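Long-range contact in alginase (Pseudoalteromonas, PDB 4Q8K), which probably cleaves the polysaccharide alginate by beta-elimination, as a polysaccharide lyase of family 18: residues Lys213-Asp218 against Lys356-Asn361. Sequence-based numbering, arbitrary orientation.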
ATOM      1  N   LYS A 213       7.412   6.090  -7.742  1.00 22.72           N
ATOM      2  CA  LYS A 213       8.824   5.714  -7.748  1.00 23.78           C
ATOM      3  C   LYS A 213       9.140   5.022  -6.429  1.00 23.55           C
ATOM      4  O   LYS A 213       8.714   5.475  -5.369  1.00 21.50           O
ATOM      5  CB  LYS A 213       9.709   6.944  -7.958  1.00 27.52           C
ATOM      6  CG  LYS A 213      11.207   6.672  -7.931  1.00 29.43           C
ATOM      7  CD  LYS A 213      12.006   7.964  -8.125  1.00 32.07           C
ATOM      8  CE  LYS A 213      13.503   7.728  -7.946  1.00 38.27           C
ATOM      9  NZ  LYS A 213      14.329   8.949  -8.203  1.00 47.78           N
ATOM     10  N   VAL A 214       9.864   3.911  -6.487  1.00 21.60           N
ATOM     11  CA  VAL A 214      10.178   3.176  -5.271  1.00 21.29           C
ATOM     12  C   VAL A 214      11.682   3.011  -5.137  1.00 23.54           C
ATOM     13  O   VAL A 214      12.345   2.563  -6.063  1.00 23.67           O
ATOM     14  CB  VAL A 214       9.493   1.784  -5.239  1.00 22.42           C
ATOM     15  CG1 VAL A 214       9.831   1.057  -3.952  1.00 22.19           C
ATOM     16  CG2 VAL A 214       7.972   1.917  -5.388  1.00 20.36           C
ATOM     17  N   GLU A 215      12.217   3.421  -3.991  1.00 21.20           N
ATOM     18  CA  GLU A 215      13.623   3.209  -3.676  1.00 23.05           C
ATOM     19  C   GLU A 215      13.648   2.450  -2.360  1.00 23.63           C
ATOM     20  O   GLU A 215      13.149   2.942  -1.346  1.00 22.56           O
ATOM     21  CB  GLU A 215      14.350   4.542  -3.525  1.00 25.35           C
ATOM     22  CG  GLU A 215      14.370   5.401  -4.779  1.00 26.89           C
ATOM     23  CD  GLU A 215      14.758   6.836  -4.471  1.00 29.57           C
ATOM     24  OE1 GLU A 215      15.970   7.136  -4.485  1.00 34.17           O
ATOM     25  OE2 GLU A 215      13.857   7.660  -4.188  1.00 28.03           O
ATOM     26  N   MET A 216      14.195   1.238  -2.374  1.00 23.23           N
ATOM     27  CA  MET A 216      14.127   0.385  -1.189  1.00 24.86           C
ATOM     28  C   MET A 216      15.245  -0.649  -1.168  1.00 27.00           C
ATOM     29  O   MET A 216      15.616  -1.194  -2.208  1.00 26.65           O
ATOM     30  CB  MET A 216      12.765  -0.319  -1.112  1.00 22.59           C
ATOM     31  CG  MET A 216      12.587  -1.247   0.089  1.00 20.78           C
ATOM     32  SD  MET A 216      10.861  -1.508   0.586  1.00 23.00           S
ATOM     33  CE  MET A 216      10.139  -2.140  -0.935  1.00 21.53           C
ATOM     34  N   SER A 217      15.753  -0.927   0.030  1.00 23.51           N
ATOM     35  CA  SER A 217      16.785  -1.946   0.221  1.00 25.17           C
ATOM     36  C   SER A 217      16.348  -3.322  -0.259  1.00 22.93           C
ATOM     37  O   SER A 217      15.172  -3.682  -0.166  1.00 22.40           O
ATOM     38  CB  SER A 217      17.138  -2.059   1.704  1.00 27.21           C
ATOM     39  OG  SER A 217      17.452  -0.798   2.253  1.00 24.61           O
ATOM     40  N   ASP A 218      17.307  -4.107  -0.742  1.00 22.44           N
ATOM     41  CA  ASP A 218      17.045  -5.503  -1.085  1.00 24.65           C
ATOM     42  C   ASP A 218      16.257  -6.194   0.028  1.00 23.18           C
ATOM     43  O   ASP A 218      16.556  -6.024   1.223  1.00 25.03           O
ATOM     44  CB  ASP A 218      18.353  -6.269  -1.336  1.00 26.73           C
ATOM     45  CG  ASP A 218      19.118  -5.760  -2.555  1.00 30.12           C
ATOM     46  OD1 ASP A 218      18.593  -4.918  -3.308  1.00 28.47           O
ATOM     47  OD2 ASP A 218      20.263  -6.208  -2.767  1.00 33.66           O
ATOM     48  N   LYS A 356      11.565   4.416   0.414  1.00 22.14           N
ATOM     49  CA  LYS A 356      10.973   5.690   0.061  1.00 23.51           C
ATOM     50  C   LYS A 356      10.060   5.510  -1.140  1.00 22.51           C
ATOM     51  O   LYS A 356      10.523   5.181  -2.233  1.00 21.31           O
ATOM     52  CB  LYS A 356      12.062   6.714  -0.265  1.00 24.92           C
ATOM     53  CG  LYS A 356      11.511   8.077  -0.671  1.00 25.75           C
ATOM     54  CD  LYS A 356      12.600   8.994  -1.189  1.00 30.43           C
ATOM     55  CE  LYS A 356      13.544   9.403  -0.066  1.00 32.94           C
ATOM     56  NZ  LYS A 356      14.482  10.476  -0.497  1.00 31.76           N
ATOM     57  N   VAL A 357       8.765   5.715  -0.924  1.00 20.87           N
ATOM     58  CA  VAL A 357       7.796   5.718  -2.019  1.00 21.98           C
ATOM     59  C   VAL A 357       7.438   7.168  -2.373  1.00 23.37           C
ATOM     60  O   VAL A 357       6.928   7.915  -1.537  1.00 22.91           O
ATOM     61  CB  VAL A 357       6.528   4.908  -1.678  1.00 20.61           C
ATOM     62  CG1 VAL A 357       5.482   5.022  -2.797  1.00 21.46           C
ATOM     63  CG2 VAL A 357       6.879   3.442  -1.444  1.00 20.76           C
ATOM     64  N   THR A 358       7.724   7.555  -3.611  1.00 22.14           N
ATOM     65  CA  THR A 358       7.463   8.913  -4.074  1.00 21.52           C
ATOM     66  C   THR A 358       6.309   8.891  -5.065  1.00 25.83           C
ATOM     67  O   THR A 358       6.358   8.170  -6.056  1.00 23.66           O
ATOM     68  CB  THR A 358       8.698   9.517  -4.762  1.00 28.15           C
ATOM     69  OG1 THR A 358       9.800   9.531  -3.848  1.00 28.70           O
ATOM     70  CG2 THR A 358       8.422  10.942  -5.216  1.00 29.29           C
ATOM     71  N   MET A 359       5.272   9.675  -4.794  1.00 22.03           N
ATOM     72  CA  MET A 359       4.115   9.688  -5.675  1.00 24.70           C
ATOM     73  C   MET A 359       3.893  11.060  -6.282  1.00 25.69           C
ATOM     74  O   MET A 359       3.860  12.059  -5.571  1.00 26.70           O
ATOM     75  CB  MET A 359       2.864   9.239  -4.920  1.00 22.27           C
ATOM     76  CG  MET A 359       2.884   7.787  -4.541  1.00 22.18           C
ATOM     77  SD  MET A 359       1.305   7.210  -3.937  1.00 21.37           S
ATOM     78  CE  MET A 359       1.772   5.635  -3.219  1.00 23.57           C
ATOM     79  N   THR A 360       3.758  11.087  -7.605  1.00 23.33           N
ATOM     80  CA  THR A 360       3.527  12.302  -8.364  1.00 25.67           C
ATOM     81  C   THR A 360       2.352  12.068  -9.314  1.00 29.07           C
ATOM     82  O   THR A 360       1.852  10.939  -9.434  1.00 24.07           O
ATOM     83  CB  THR A 360       4.763  12.679  -9.195  1.00 26.55           C
ATOM     84  OG1 THR A 360       5.191  11.541  -9.954  1.00 25.85           O
ATOM     85  CG2 THR A 360       5.912  13.148  -8.284  1.00 27.54           C
ATOM     86  N   ASN A 361       1.915  13.130  -9.992  1.00 28.95           N
ATOM     87  CA  ASN A 361       0.761  13.043 -10.883  1.00 28.98           C
ATOM     88  C   ASN A 361      -0.358  12.259 -10.218  1.00 27.43           C
ATOM     89  O   ASN A 361      -0.868  11.285 -10.771  1.00 26.47           O
ATOM     90  CB  ASN A 361       1.134  12.361 -12.196  1.00 28.17           C
ATOM     91  CG  ASN A 361       2.259  13.060 -12.921  1.00 32.99           C
ATOM     92  OD1 ASN A 361       3.127  12.411 -13.510  1.00 37.71           O
ATOM     93  ND2 ASN A 361       2.260  14.388 -12.879  1.00 34.38           N
TER
HETATM   94  O   HOH W   1      11.187   7.136  -4.133  1.00 23.53           O
HETATM   95  O   HOH W   2      16.300   8.732  -2.196  1.00 35.20           O
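Glu215 sets CG opposite its carbonyl carbon (chi1 -62°), while Lys356, its hydrogen-bonded strand partner, turns CG opposite the backbone N and bends at chi3 (-69°). The pairing places both on the face they share with Lys213 and Thr358, and these torsions lay the Lys356 chain alongside the Glu215 carboxylate. Carboxylate oxygen Glu215 OE2 rests 3.5 Å from Lys356 CD, against the aliphatic part of the lysine, and stays 4.7 Å from Lys356 NZ. Two waters fill in the polar links. One donates to Glu215 OE1 and accepts from Lys356 NZ, linking the two groups, presumably of opposite charge. The other, closer to the backbone, hydrogen-bonds to Glu215 OE2, Thr358 OG1 and the carbonyl Lys356 O, the last 2.8 Å from the water oxygen.

In the backbone layer the strands run antiparallel. Lys213 and Thr358 exchange two nearly straight backbone bonds, with Lys213 N 2.9 Å from Thr358 O; Glu215 and Lys356 exchange another two, the shorter from Lys356 N to Glu215 O at 2.8 Å. Between these pairs lies the non-hydrogen-bonded pair Val214 and Val357, where Val357 CA lends a C-H to Lys213 O. The two valine side chains turn to the buried face, and Val214 CG2 comes within 4.4 Å of Val357 CG2. Strand 169-172 flanks 355-368 on its other edge, and Val357 also touches Asn321 of the opposing sheet, as expected in the jelly-roll sandwich of concanavalin-like lyases.

The chemistry is therefore two-sided: valines face the sandwich interior, while on the polar face the Glu215-Lys356 link is water-mediated and not a direct salt bridge, their attraction probably passed on through the water.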